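Local coordinates for cytoplasmic protein (Cryptococcus neoformans var. grubii serotype A, PDB 7LPO), which is a family 5 glycoside hydrolase that probably cleaves the beta-glucosidic bond of steryl glucosides, at residues A[455-460]-A[466-471]; A[462-467]-A[550-555]; A[485-490]-A[494-499]. One frame throughout, in Å; residues are numbered along the deposited sequence. Where two conformers were deposited one is given.

The three contacts form one cluster about 18 to 23 Å from the centre of the chain. Centres of contacts 1 and 2 lie about 8 Å apart, those of contacts 1 and 3 about 9 Å, and those of contacts 2 and 3 about 11 Å. Contact 1 comes first along the chain, and contact 2 shares Trp466 and Phe467 with it. Contact 3 falls between the two halves of contact 2, which reaches forward to helix 547-559. Contacts 1 and 3 meet through the antiparallel strands 467-469 and 486-488. The cluster thus ties a small two-stranded antiparallel sheet to helices 456-461, 490-512 and 547-559 of the family 5 hydrolase.

Contact 1 (A[455-460]-A[466-471]); sequences DGLTLM and WFNADA
Leu457 and Asn468 mark the closest backbone approach, with CA atoms 6.7 Å apart, where the start of helix 456-461 runs past strand 467-469 at an angle of 118° between the short segments. The polar part of the contact is the meeting of Asp455 and Asn468, whose side chains come from opposite directions. Asn468 ND2 gives an almost straight bond of 2.9 Å to Asp455 OD1, reaching it on the syn side but 32° out of the carboxylate plane, while the acceptor lies in the plane of the amide. Asp455 has CG anti to its own N (chi1 177°), which folds the carboxylate back over the helix start. There OD1 also takes a weak bond from Thr458 N, and OD2 is met from above the carboxylate plane by Thr458 OG1 at 2.6 Å. These bonds hold the buried carboxylate in place. The amide is fixed at its other end too: Asn468 OD1 receives Ala469 N at 2.6 Å, in the carbonyl plane and on a lone pair. A water accepts from Leu457 N and is also bonded to Asp455 OD1 and Asn468 OD1. Beside this network Leu457 CD2 rests 3.3 Å from Phe467 O and meets Phe467 CE2 obliquely at 3.7 Å. Such a carboxylate, bonded to the backbone N three residues on, is the classic aspartate N-cap, here tied as well to the neighbouring strand.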
ATOM      1  N   ASP A 455     -11.591   3.606  -1.318  1.00 19.55           N
ATOM      2  CA  ASP A 455     -12.936   4.042  -0.970  1.00 16.94           C
ATOM      3  C   ASP A 455     -13.036   4.015   0.554  1.00 17.90           C
ATOM      4  O   ASP A 455     -13.406   2.992   1.150  1.00 16.97           O
ATOM      5  CB  ASP A 455     -13.961   3.135  -1.641  1.00 18.85           C
ATOM      6  CG  ASP A 455     -15.397   3.472  -1.261  1.00 22.41           C
ATOM      7  OD1 ASP A 455     -15.635   4.359  -0.410  1.00 23.49           O
ATOM      8  OD2 ASP A 455     -16.292   2.817  -1.820  1.00 24.13           O
ATOM      9  N   GLY A 456     -12.694   5.146   1.178  1.00 16.45           N
ATOM     10  CA  GLY A 456     -12.533   5.178   2.623  1.00 17.01           C
ATOM     11  C   GLY A 456     -13.814   4.901   3.384  1.00 17.86           C
ATOM     12  O   GLY A 456     -13.795   4.227   4.416  1.00 15.09           O
ATOM     13  N   LEU A 457     -14.938   5.434   2.908  1.00 15.11           N
ATOM     14  CA  LEU A 457     -16.202   5.155   3.576  1.00 16.60           C
ATOM     15  C   LEU A 457     -16.448   3.651   3.652  1.00 18.82           C
ATOM     16  O   LEU A 457     -16.854   3.122   4.695  1.00 15.19           O
ATOM     17  CB  LEU A 457     -17.349   5.851   2.842  1.00 17.07           C
ATOM     18  CG  LEU A 457     -18.732   5.517   3.408  1.00 17.73           C
ATOM     19  CD1 LEU A 457     -18.869   6.095   4.817  1.00 18.22           C
ATOM     20  CD2 LEU A 457     -19.859   6.025   2.527  1.00 18.55           C
ATOM     21  N   THR A 458     -16.259   2.953   2.537  1.00 14.50           N
ATOM     22  CA  THR A 458     -16.472   1.511   2.521  1.00 14.49           C
ATOM     23  C   THR A 458     -15.471   0.797   3.420  1.00 14.49           C
ATOM     24  O   THR A 458     -15.840  -0.090   4.201  1.00 14.52           O
ATOM     25  CB  THR A 458     -16.378   0.997   1.084  1.00 14.44           C
ATOM     26  OG1 THR A 458     -17.340   1.691   0.269  1.00 14.45           O
ATOM     27  CG2 THR A 458     -16.640  -0.487   1.026  1.00 14.44           C
ATOM     28  N   LEU A 459     -14.201   1.193   3.339  1.00 14.47           N
ATOM     29  CA  LEU A 459     -13.166   0.565   4.149  1.00 14.50           C
ATOM     30  C   LEU A 459     -13.461   0.707   5.637  1.00 15.91           C
ATOM     31  O   LEU A 459     -13.393  -0.270   6.388  1.00 17.35           O
ATOM     32  CB  LEU A 459     -11.818   1.186   3.807  1.00 15.97           C
ATOM     33  CG  LEU A 459     -10.548   0.516   4.317  1.00 20.41           C
ATOM     34  CD1 LEU A 459     -10.406  -0.858   3.732  1.00 20.99           C
ATOM     35  CD2 LEU A 459      -9.347   1.386   3.973  1.00 22.71           C
ATOM     36  N   MET A 460     -13.807   1.917   6.084  1.00 18.37           N
ATOM     37  CA  MET A 460     -13.943   2.140   7.521  1.00 20.05           C
ATOM     38  C   MET A 460     -15.239   1.567   8.082  1.00 19.22           C
ATOM     39  O   MET A 460     -15.261   1.083   9.220  1.00 20.49           O
ATOM     40  CB  MET A 460     -13.864   3.632   7.836  1.00 24.95           C
ATOM     41  CG  MET A 460     -12.641   4.322   7.258  1.00 30.60           C
ATOM     42  SD  MET A 460     -11.061   3.683   7.904  1.00 37.83           S
ATOM     43  CE  MET A 460     -11.235   4.056   9.625  1.00 34.18           C
ATOM     44  N   TRP A 466     -25.393   3.048   0.377  1.00 16.12           N
ATOM     45  CA  TRP A 466     -26.179   3.632  -0.702  1.00 16.11           C
ATOM     46  C   TRP A 466     -25.817   5.088  -0.941  1.00 16.83           C
ATOM     47  O   TRP A 466     -26.359   5.709  -1.863  1.00 18.81           O
ATOM     48  CB  TRP A 466     -27.683   3.503  -0.405  1.00 18.65           C
ATOM     49  CG  TRP A 466     -28.094   3.995   0.949  1.00 20.00           C
ATOM     50  CD1 TRP A 466     -28.212   3.253   2.085  1.00 22.21           C
ATOM     51  CD2 TRP A 466     -28.452   5.336   1.309  1.00 17.27           C
ATOM     52  NE1 TRP A 466     -28.605   4.050   3.138  1.00 20.42           N
ATOM     53  CE2 TRP A 466     -28.762   5.332   2.684  1.00 18.63           C
ATOM     54  CE3 TRP A 466     -28.540   6.537   0.602  1.00 16.24           C
ATOM     55  CZ2 TRP A 466     -29.137   6.484   3.369  1.00 18.30           C
ATOM     56  CZ3 TRP A 466     -28.919   7.679   1.280  1.00 16.28           C
ATOM     57  CH2 TRP A 466     -29.208   7.648   2.653  1.00 17.43           C
ATOM     58  N   PHE A 467     -24.925   5.637  -0.120  1.00 17.48           N
ATOM     59  CA  PHE A 467     -24.366   6.966  -0.291  1.00 17.64           C
ATOM     60  C   PHE A 467     -22.849   6.869  -0.209  1.00 16.35           C
ATOM     61  O   PHE A 467     -22.292   5.867   0.245  1.00 16.84           O
ATOM     62  CB  PHE A 467     -24.856   7.924   0.796  1.00 19.81           C
ATOM     63  CG  PHE A 467     -24.452   7.503   2.175  1.00 20.62           C
ATOM     64  CD1 PHE A 467     -25.215   6.592   2.880  1.00 22.30           C
ATOM     65  CD2 PHE A 467     -23.289   7.988   2.754  1.00 21.56           C
ATOM     66  CE1 PHE A 467     -24.845   6.177   4.148  1.00 21.35           C
ATOM     67  CE2 PHE A 467     -22.909   7.576   4.015  1.00 20.52           C
ATOM     68  CZ  PHE A 467     -23.693   6.668   4.715  1.00 20.72           C
ATOM     69  N   ASN A 468     -22.179   7.924  -0.646  1.00 16.03           N
ATOM     70  CA  ASN A 468     -20.735   8.035  -0.489  1.00 18.77           C
ATOM     71  C   ASN A 468     -20.403   9.513  -0.612  1.00 20.34           C
ATOM     72  O   ASN A 468     -21.293  10.347  -0.802  1.00 21.23           O
ATOM     73  CB  ASN A 468     -19.973   7.170  -1.503  1.00 17.73           C
ATOM     74  CG  ASN A 468     -18.591   6.759  -1.002  1.00 18.89           C
ATOM     75  OD1 ASN A 468     -17.886   7.549  -0.365  1.00 15.16           O
ATOM     76  ND2 ASN A 468     -18.202   5.518  -1.284  1.00 15.76           N
ATOM     77  N   ALA A 469     -19.122   9.839  -0.490  1.00 17.97           N
ATOM     78  CA  ALA A 469     -18.712  11.233  -0.505  1.00 18.99           C
ATOM     79  C   ALA A 469     -17.319  11.349  -1.098  1.00 20.18           C
ATOM     80  O   ALA A 469     -16.493  10.436  -0.978  1.00 20.13           O
ATOM     81  CB  ALA A 469     -18.740  11.837   0.901  1.00 19.36           C
ATOM     82  N   ASP A 470     -17.068  12.495  -1.726  1.00 22.13           N
ATOM     83  CA  ASP A 470     -15.821  12.743  -2.440  1.00 22.79           C
ATOM     84  C   ASP A 470     -14.762  13.190  -1.441  1.00 22.85           C
ATOM     85  O   ASP A 470     -14.567  14.385  -1.204  1.00 23.26           O
ATOM     86  CB  ASP A 470     -16.042  13.788  -3.525  1.00 25.65           C
ATOM     87  CG  ASP A 470     -14.751  14.191  -4.216  1.00 29.49           C
ATOM     88  OD1 ASP A 470     -13.716  13.509  -4.026  1.00 31.99           O
ATOM     89  OD2 ASP A 470     -14.778  15.194  -4.952  1.00 30.09           O
ATOM     90  N   ALA A 471     -14.034  12.215  -0.883  1.00 23.03           N
ATOM     91  CA  ALA A 471     -13.106  12.508   0.207  1.00 25.03           C
ATOM     92  C   ALA A 471     -11.904  13.324  -0.263  1.00 24.60           C
ATOM     93  O   ALA A 471     -11.391  14.170   0.481  1.00 25.12           O
ATOM     94  CB  ALA A 471     -12.635  11.206   0.860  1.00 28.51           C
TER
HETATM   95  O   HOH W   1     -15.303   6.847   0.206  1.00 24.41           O

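Contact 2 (A[462-467]-A[550-555]); sequences KHWNWF and QKAMDC
Trp464 is the only residue of 462-467 to touch the helix, laying one face of its indole on segment 550-555, with CA atoms of Trp464 and Ala552 5.9 Å apart. The tight part is at Ala552. Its CA sits over the six-membered ring, 3.8 Å from the centroid and 19° off the normal, in a CH-pi contact, and Ala552 CB comes within 3.4 Å of Trp464 CE3. The small side chain lets the ring lie close to the helix backbone. Trp464 CG stands opposite the backbone N across the CA-CB bond (chi1 177°), which swings the indole out from the loop and across the helix. One turn further on, Cys555 CB touches Trp464 CH2 at 3.8 Å, and Cys555 SG stands obliquely 5.2 Å from the centroid of the six-membered ring in a sulfur-aromatic contact. The five-membered ring faces the more exposed side, where Lys551 CB covers its face at 4.0 Å from the centroid. Lys551 CD still lies 3.9 Å from Trp464 NE1; beyond it, the end of this exposed lysine leads away. The indole N-H at this side is used nonetheless, bonding to Glu490 OE2. Trp464 therefore fills a junction of three helices: it leans on helix 547-559, touches Thr458 of helix 456-461, and meets Ile493 of helix 490-512, just ahead of strand 467-469.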
ATOM      1  N   LYS A 462     -16.988  -0.931   6.710  1.00 19.69           N
ATOM      2  CA  LYS A 462     -17.160  -2.313   6.255  1.00 20.92           C
ATOM      3  C   LYS A 462     -18.620  -2.563   5.805  1.00 21.28           C
ATOM      4  O   LYS A 462     -19.249  -3.542   6.165  1.00 22.30           O
ATOM      5  CB  LYS A 462     -16.723  -3.297   7.352  1.00 21.53           C
ATOM      6  CG  LYS A 462     -15.264  -3.041   7.750  1.00 20.00           C
ATOM      7  CD  LYS A 462     -14.748  -4.035   8.753  1.00 21.51           C
ATOM      8  CE  LYS A 462     -13.219  -4.004   8.787  1.00 26.00           C
ATOM      9  NZ  LYS A 462     -12.692  -4.872   9.859  1.00 29.98           N
ATOM     10  N   HIS A 463     -19.100  -1.629   4.988  0.63 23.14           N
ATOM     11  CA  HIS A 463     -20.451  -1.673   4.442  0.63 19.64           C
ATOM     12  C   HIS A 463     -20.410  -0.972   3.091  0.63 22.14           C
ATOM     13  O   HIS A 463     -19.758   0.065   2.941  0.63 19.51           O
ATOM     14  CB  HIS A 463     -21.448  -0.989   5.387  0.63 23.48           C
ATOM     15  CG  HIS A 463     -22.881  -1.204   5.017  0.63 22.03           C
ATOM     16  ND1 HIS A 463     -23.670  -2.161   5.618  0.63 23.20           N
ATOM     17  CD2 HIS A 463     -23.673  -0.575   4.115  0.63 23.47           C
ATOM     18  CE1 HIS A 463     -24.882  -2.122   5.091  0.63 22.67           C
ATOM     19  NE2 HIS A 463     -24.911  -1.167   4.179  0.63 22.49           N
ATOM     20  N   TRP A 464     -21.091  -1.548   2.109  1.00 19.86           N
ATOM     21  CA  TRP A 464     -21.298  -0.871   0.832  1.00 17.08           C
ATOM     22  C   TRP A 464     -22.527   0.005   1.015  1.00 17.77           C
ATOM     23  O   TRP A 464     -23.656  -0.491   1.027  1.00 16.99           O
ATOM     24  CB  TRP A 464     -21.494  -1.856  -0.305  1.00 16.20           C
ATOM     25  CG  TRP A 464     -21.780  -1.168  -1.600  1.00 15.45           C
ATOM     26  CD1 TRP A 464     -22.890  -1.315  -2.372  1.00 16.31           C
ATOM     27  CD2 TRP A 464     -20.952  -0.203  -2.271  1.00 16.73           C
ATOM     28  NE1 TRP A 464     -22.804  -0.517  -3.491  1.00 17.77           N
ATOM     29  CE2 TRP A 464     -21.625   0.177  -3.454  1.00 18.00           C
ATOM     30  CE3 TRP A 464     -19.710   0.375  -1.986  1.00 18.57           C
ATOM     31  CZ2 TRP A 464     -21.097   1.095  -4.356  1.00 19.09           C
ATOM     32  CZ3 TRP A 464     -19.180   1.290  -2.883  1.00 20.02           C
ATOM     33  CH2 TRP A 464     -19.875   1.644  -4.052  1.00 20.98           C
ATOM     34  N   ASN A 465     -22.315   1.307   1.186  1.00 15.14           N
ATOM     35  CA  ASN A 465     -23.400   2.231   1.478  1.00 15.18           C
ATOM     36  C   ASN A 465     -24.115   2.696   0.218  1.00 15.17           C
ATOM     37  O   ASN A 465     -23.530   2.752  -0.865  1.00 16.47           O
ATOM     38  CB  ASN A 465     -22.852   3.440   2.224  1.00 15.20           C
ATOM     39  CG  ASN A 465     -22.213   3.054   3.532  1.00 18.30           C
ATOM     40  OD1 ASN A 465     -20.982   3.009   3.674  1.00 19.41           O
ATOM     41  ND2 ASN A 465     -23.051   2.751   4.501  1.00 16.05           N
ATOM     42  N   TRP A 466     -25.393   3.048   0.377  1.00 16.12           N
ATOM     43  CA  TRP A 466     -26.179   3.632  -0.702  1.00 16.11           C
ATOM     44  C   TRP A 466     -25.817   5.088  -0.941  1.00 16.83           C
ATOM     45  O   TRP A 466     -26.359   5.709  -1.863  1.00 18.81           O
ATOM     46  CB  TRP A 466     -27.683   3.503  -0.405  1.00 18.65           C
ATOM     47  CG  TRP A 466     -28.094   3.995   0.949  1.00 20.00           C
ATOM     48  CD1 TRP A 466     -28.212   3.253   2.085  1.00 22.21           C
ATOM     49  CD2 TRP A 466     -28.452   5.336   1.309  1.00 17.27           C
ATOM     50  NE1 TRP A 466     -28.605   4.050   3.138  1.00 20.42           N
ATOM     51  CE2 TRP A 466     -28.762   5.332   2.684  1.00 18.63           C
ATOM     52  CE3 TRP A 466     -28.540   6.537   0.602  1.00 16.24           C
ATOM     53  CZ2 TRP A 466     -29.137   6.484   3.369  1.00 18.30           C
ATOM     54  CZ3 TRP A 466     -28.919   7.679   1.280  1.00 16.28           C
ATOM     55  CH2 TRP A 466     -29.208   7.648   2.653  1.00 17.43           C
ATOM     56  N   PHE A 467     -24.925   5.637  -0.120  1.00 17.48           N
ATOM     57  CA  PHE A 467     -24.366   6.966  -0.291  1.00 17.64           C
ATOM     58  C   PHE A 467     -22.849   6.869  -0.209  1.00 16.35           C
ATOM     59  O   PHE A 467     -22.292   5.867   0.245  1.00 16.84           O
ATOM     60  CB  PHE A 467     -24.856   7.924   0.796  1.00 19.81           C
ATOM     61  CG  PHE A 467     -24.452   7.503   2.175  1.00 20.62           C
ATOM     62  CD1 PHE A 467     -25.215   6.592   2.880  1.00 22.30           C
ATOM     63  CD2 PHE A 467     -23.289   7.988   2.754  1.00 21.56           C
ATOM     64  CE1 PHE A 467     -24.845   6.177   4.148  1.00 21.35           C
ATOM     65  CE2 PHE A 467     -22.909   7.576   4.015  1.00 20.52           C
ATOM     66  CZ  PHE A 467     -23.693   6.668   4.715  1.00 20.72           C
ATOM     67  N   GLN A 550     -19.164  -7.279  -4.280  1.00 15.24           N
ATOM     68  CA  GLN A 550     -18.995  -7.189  -5.722  1.00 17.97           C
ATOM     69  C   GLN A 550     -19.242  -5.767  -6.223  1.00 18.89           C
ATOM     70  O   GLN A 550     -18.449  -5.231  -7.001  1.00 18.82           O
ATOM     71  CB  GLN A 550     -19.940  -8.168  -6.404  1.00 20.77           C
ATOM     72  CG  GLN A 550     -19.820  -8.205  -7.906  1.00 22.71           C
ATOM     73  CD  GLN A 550     -20.481  -9.430  -8.505  1.00 23.34           C
ATOM     74  OE1 GLN A 550     -21.284  -9.313  -9.421  1.00 24.48           O
ATOM     75  NE2 GLN A 550     -20.153 -10.602  -7.988  1.00 24.95           N
ATOM     76  N   LYS A 551     -20.340  -5.145  -5.789  1.00 18.12           N
ATOM     77  CA  LYS A 551     -20.599  -3.765  -6.190  1.00 18.42           C
ATOM     78  C   LYS A 551     -19.479  -2.838  -5.729  1.00 17.50           C
ATOM     79  O   LYS A 551     -18.989  -2.003  -6.499  1.00 19.61           O
ATOM     80  CB  LYS A 551     -21.943  -3.295  -5.629  1.00 21.11           C
ATOM     81  CG  LYS A 551     -23.163  -3.998  -6.204  1.00 24.90           C
ATOM     82  CD  LYS A 551     -24.440  -3.317  -5.729  1.00 31.24           C
ATOM     83  CE  LYS A 551     -25.570  -4.301  -5.501  1.00 36.85           C
ATOM     84  NZ  LYS A 551     -25.833  -5.143  -6.704  1.00 41.11           N
ATOM     85  N   ALA A 552     -19.079  -2.949  -4.461  1.00 14.38           N
ATOM     86  CA  ALA A 552     -18.004  -2.101  -3.951  1.00 15.23           C
ATOM     87  C   ALA A 552     -16.731  -2.294  -4.761  1.00 14.81           C
ATOM     88  O   ALA A 552     -16.110  -1.323  -5.212  1.00 14.27           O
ATOM     89  CB  ALA A 552     -17.753  -2.406  -2.472  1.00 15.81           C
ATOM     90  N   MET A 553     -16.319  -3.549  -4.945  1.00 16.83           N
ATOM     91  CA  MET A 553     -15.143  -3.871  -5.746  1.00 18.57           C
ATOM     92  C   MET A 553     -15.261  -3.297  -7.159  1.00 17.72           C
ATOM     93  O   MET A 553     -14.323  -2.687  -7.671  1.00 17.34           O
ATOM     94  CB  MET A 553     -14.972  -5.390  -5.814  1.00 20.11           C
ATOM     95  CG  MET A 553     -13.690  -5.878  -6.445  1.00 24.39           C
ATOM     96  SD  MET A 553     -12.267  -5.779  -5.316  1.00 33.77           S
ATOM     97  CE  MET A 553     -11.306  -4.614  -6.121  1.00 30.41           C
ATOM     98  N   ASP A 554     -16.412  -3.527  -7.800  1.00 14.61           N
ATOM     99  CA  ASP A 554     -16.603  -3.080  -9.182  1.00 16.09           C
ATOM    100  C   ASP A 554     -16.578  -1.561  -9.302  1.00 16.67           C
ATOM    101  O   ASP A 554     -16.099  -1.033 -10.309  1.00 16.34           O
ATOM    102  CB  ASP A 554     -17.927  -3.645  -9.711  1.00 17.22           C
ATOM    103  CG  ASP A 554     -18.165  -3.327 -11.173  1.00 20.11           C
ATOM    104  OD1 ASP A 554     -17.237  -3.477 -11.992  1.00 21.97           O
ATOM    105  OD2 ASP A 554     -19.296  -2.925 -11.511  1.00 19.97           O
ATOM    106  N   CYS A 555     -17.076  -0.844  -8.292  1.00 15.37           N
ATOM    107  CA  CYS A 555     -16.972   0.614  -8.290  1.00 18.02           C
ATOM    108  C   CYS A 555     -15.514   1.065  -8.227  1.00 14.21           C
ATOM    109  O   CYS A 555     -15.084   1.943  -8.988  1.00 14.19           O
ATOM    110  CB  CYS A 555     -17.759   1.188  -7.115  1.00 16.38           C
ATOM    111  SG  CYS A 555     -17.518   2.956  -6.887  1.00 20.66           S
TER

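Contact 3 (A[485-490]-A[494-499]); sequences AVRIGE and RKMIQG
Arg487 and Met496 make the side-chain packing of this contact, in which strand 486-488 lies beside the helix that follows it directly in the chain. At the start of the strand the Val486 carbonyl fixes the guanidinium of its neighbour: Val486 O accepts Arg487 NH1 at 3.0 Å, the donor standing above the carbonyl plane while the oxygen lies in the plane of the guanidinium. Arg487 NH1 also bonds to Gln484 O, so two backbone carbonyls hold the group by one nitrogen. Arg487 reaches them by curling back along its own strand, with CG beside the backbone N (chi1 -54°) and a bend at chi2 (-73°). The bent aliphatic part is turned to the helix, where Arg487 CG sits 3.8 Å from Met496 CB. Met496 CG lies over one face of the guanidinium, 4.1 Å from Arg487 NE. Gly489, with positive phi (93°), turns the chain out of the strand and occupies the N-cap position. Glu490 then opens the helix: its O accepts Arg494 N at 2.9 Å, a regular i to i+4 bond. The Arg494 side chain runs alongside the same carbonyl, with Arg494 CG 3.2 Å from Glu490 O. The charged ends stay apart, Glu490 OE1 lying 5.0 Å from Arg494 NH1, and a water bridges these two atoms at the guanidinium edge. Each end has another partner, Trp464 for Glu490 OE2 and Asp554 in a salt bridge for Arg494 NH1. Strand 486-488 pairs antiparallel with strand 467-469, whose Asn468 also touches Met496, while the opening turns of helix 490-512 lie against helix 547-559 through Ile497 and Cys555.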
ATOM      1  N   ALA A 485     -20.322  17.384  -1.139  1.00 26.30           N
ATOM      2  CA  ALA A 485     -19.471  16.289  -1.577  1.00 23.62           C
ATOM      3  C   ALA A 485     -20.211  14.957  -1.618  1.00 22.84           C
ATOM      4  O   ALA A 485     -19.641  13.960  -2.070  1.00 23.37           O
ATOM      5  CB  ALA A 485     -18.254  16.156  -0.653  1.00 21.33           C
ATOM      6  N   VAL A 486     -21.460  14.921  -1.167  1.00 21.61           N
ATOM      7  CA  VAL A 486     -22.192  13.669  -1.017  1.00 22.20           C
ATOM      8  C   VAL A 486     -22.812  13.247  -2.345  1.00 21.11           C
ATOM      9  O   VAL A 486     -23.291  14.078  -3.133  1.00 21.36           O
ATOM     10  CB  VAL A 486     -23.264  13.817   0.076  1.00 26.80           C
ATOM     11  CG1 VAL A 486     -24.126  12.562   0.163  1.00 28.83           C
ATOM     12  CG2 VAL A 486     -22.614  14.115   1.422  1.00 29.07           C
ATOM     13  N   ARG A 487     -22.815  11.938  -2.594  1.00 18.19           N
ATOM     14  CA  ARG A 487     -23.473  11.374  -3.763  1.00 17.93           C
ATOM     15  C   ARG A 487     -24.349  10.208  -3.341  1.00 18.58           C
ATOM     16  O   ARG A 487     -24.053   9.504  -2.370  1.00 17.89           O
ATOM     17  CB  ARG A 487     -22.476  10.894  -4.810  1.00 20.30           C
ATOM     18  CG  ARG A 487     -21.484  11.938  -5.231  1.00 22.32           C
ATOM     19  CD  ARG A 487     -22.121  13.015  -6.126  1.00 25.67           C
ATOM     20  NE  ARG A 487     -21.061  13.886  -6.613  1.00 30.44           N
ATOM     21  CZ  ARG A 487     -20.530  14.875  -5.904  1.00 35.49           C
ATOM     22  NH1 ARG A 487     -20.994  15.140  -4.688  1.00 38.29           N
ATOM     23  NH2 ARG A 487     -19.549  15.604  -6.414  1.00 36.85           N
ATOM     24  N   ILE A 488     -25.437  10.020  -4.086  1.00 20.38           N
ATOM     25  CA  ILE A 488     -26.442   9.005  -3.804  1.00 21.58           C
ATOM     26  C   ILE A 488     -26.600   8.130  -5.033  1.00 20.70           C
ATOM     27  O   ILE A 488     -26.668   8.637  -6.155  1.00 23.55           O
ATOM     28  CB  ILE A 488     -27.792   9.654  -3.432  1.00 27.98           C
ATOM     29  CG1 ILE A 488     -27.657  10.481  -2.155  1.00 30.20           C
ATOM     30  CG2 ILE A 488     -28.881   8.601  -3.298  1.00 32.48           C
ATOM     31  CD1 ILE A 488     -26.983   9.774  -1.042  1.00 32.59           C
ATOM     32  N   GLY A 489     -26.654   6.827  -4.828  1.00 20.16           N
ATOM     33  CA  GLY A 489     -26.959   5.928  -5.929  1.00 18.96           C
ATOM     34  C   GLY A 489     -25.718   5.409  -6.623  1.00 17.92           C
ATOM     35  O   GLY A 489     -24.665   6.041  -6.638  1.00 16.50           O
ATOM     36  N   GLU A 490     -25.861   4.224  -7.224  1.00 21.27           N
ATOM     37  CA  GLU A 490     -24.720   3.553  -7.837  1.00 23.72           C
ATOM     38  C   GLU A 490     -24.062   4.437  -8.885  1.00 23.39           C
ATOM     39  O   GLU A 490     -22.839   4.608  -8.887  1.00 25.87           O
ATOM     40  CB  GLU A 490     -25.161   2.232  -8.469  1.00 28.92           C
ATOM     41  CG  GLU A 490     -25.582   1.165  -7.478  1.00 34.55           C
ATOM     42  CD  GLU A 490     -24.397   0.461  -6.823  1.00 37.88           C
ATOM     43  OE1 GLU A 490     -23.419   0.124  -7.534  1.00 36.16           O
ATOM     44  OE2 GLU A 490     -24.460   0.241  -5.594  1.00 40.02           O
ATOM     45  N   ARG A 494     -20.295   5.865  -8.488  1.00 18.02           N
ATOM     46  CA  ARG A 494     -19.232   5.357  -9.352  1.00 18.47           C
ATOM     47  C   ARG A 494     -18.538   6.492 -10.093  1.00 17.35           C
ATOM     48  O   ARG A 494     -17.304   6.536 -10.168  1.00 17.85           O
ATOM     49  CB  ARG A 494     -19.814   4.345 -10.336  1.00 18.53           C
ATOM     50  CG  ARG A 494     -20.200   3.032  -9.680  1.00 17.83           C
ATOM     51  CD  ARG A 494     -21.104   2.200 -10.559  1.00 18.42           C
ATOM     52  NE  ARG A 494     -20.444   1.768 -11.788  1.00 18.89           N
ATOM     53  CZ  ARG A 494     -19.807   0.609 -11.939  1.00 19.06           C
ATOM     54  NH1 ARG A 494     -19.729  -0.258 -10.930  1.00 19.80           N
ATOM     55  NH2 ARG A 494     -19.257   0.306 -13.110  1.00 19.37           N
ATOM     56  N   LYS A 495     -19.319   7.417 -10.652  1.00 19.14           N
ATOM     57  CA  LYS A 495     -18.729   8.528 -11.391  1.00 22.14           C
ATOM     58  C   LYS A 495     -17.870   9.388 -10.479  1.00 20.66           C
ATOM     59  O   LYS A 495     -16.812   9.881 -10.886  1.00 20.73           O
ATOM     60  CB  LYS A 495     -19.834   9.363 -12.032  1.00 29.01           C
ATOM     61  CG  LYS A 495     -19.339  10.500 -12.914  1.00 37.03           C
ATOM     62  CD  LYS A 495     -20.512  11.192 -13.613  1.00 42.49           C
ATOM     63  CE  LYS A 495     -20.056  12.361 -14.486  1.00 43.56           C
ATOM     64  NZ  LYS A 495     -20.874  13.594 -14.234  1.00 42.48           N
ATOM     65  N   MET A 496     -18.305   9.569  -9.234  1.00 16.80           N
ATOM     66  CA  MET A 496     -17.554  10.390  -8.295  1.00 15.54           C
ATOM     67  C   MET A 496     -16.215   9.748  -7.949  1.00 18.43           C
ATOM     68  O   MET A 496     -15.180  10.428  -7.948  1.00 14.39           O
ATOM     69  CB  MET A 496     -18.400  10.618  -7.043  1.00 17.09           C
ATOM     70  CG  MET A 496     -17.766  11.521  -6.023  1.00 21.11           C
ATOM     71  SD  MET A 496     -16.877  10.542  -4.822  1.00 31.19           S
ATOM     72  CE  MET A 496     -18.242   9.846  -3.886  1.00 24.31           C
ATOM     73  N   ILE A 497     -16.207   8.435  -7.690  1.00 14.64           N
ATOM     74  CA  ILE A 497     -14.959   7.764  -7.343  1.00 15.48           C
ATOM     75  C   ILE A 497     -14.018   7.737  -8.539  1.00 14.58           C
ATOM     76  O   ILE A 497     -12.806   7.928  -8.398  1.00 14.56           O
ATOM     77  CB  ILE A 497     -15.244   6.355  -6.786  1.00 16.94           C
ATOM     78  CG1 ILE A 497     -16.138   6.507  -5.558  1.00 21.83           C
ATOM     79  CG2 ILE A 497     -13.940   5.635  -6.456  1.00 15.35           C
ATOM     80  CD1 ILE A 497     -16.109   5.364  -4.598  1.00 28.12           C
ATOM     81  N   GLN A 498     -14.558   7.535  -9.736  1.00 17.73           N
ATOM     82  CA  GLN A 498     -13.727   7.633 -10.928  1.00 15.59           C
ATOM     83  C   GLN A 498     -13.125   9.029 -11.054  1.00 17.22           C
ATOM     84  O   GLN A 498     -11.982   9.181 -11.505  1.00 17.80           O
ATOM     85  CB  GLN A 498     -14.552   7.286 -12.164  1.00 14.69           C
ATOM     86  CG  GLN A 498     -13.745   7.127 -13.419  1.00 16.54           C
ATOM     87  CD  GLN A 498     -14.602   6.695 -14.589  1.00 20.43           C
ATOM     88  OE1 GLN A 498     -15.109   7.525 -15.328  1.00 21.93           O
ATOM     89  NE2 GLN A 498     -14.783   5.388 -14.747  1.00 21.55           N
ATOM     90  N   GLY A 499     -13.877  10.057 -10.660  1.00 16.59           N
ATOM     91  CA  GLY A 499     -13.323  11.401 -10.648  1.00 17.27           C
ATOM     92  C   GLY A 499     -12.204  11.581  -9.642  1.00 20.58           C
ATOM     93  O   GLY A 499     -11.249  12.320  -9.896  1.00 21.35           O
TER
HETATM   94  O   HOH W   2     -20.624  -0.385  -8.124  1.00 14.32           O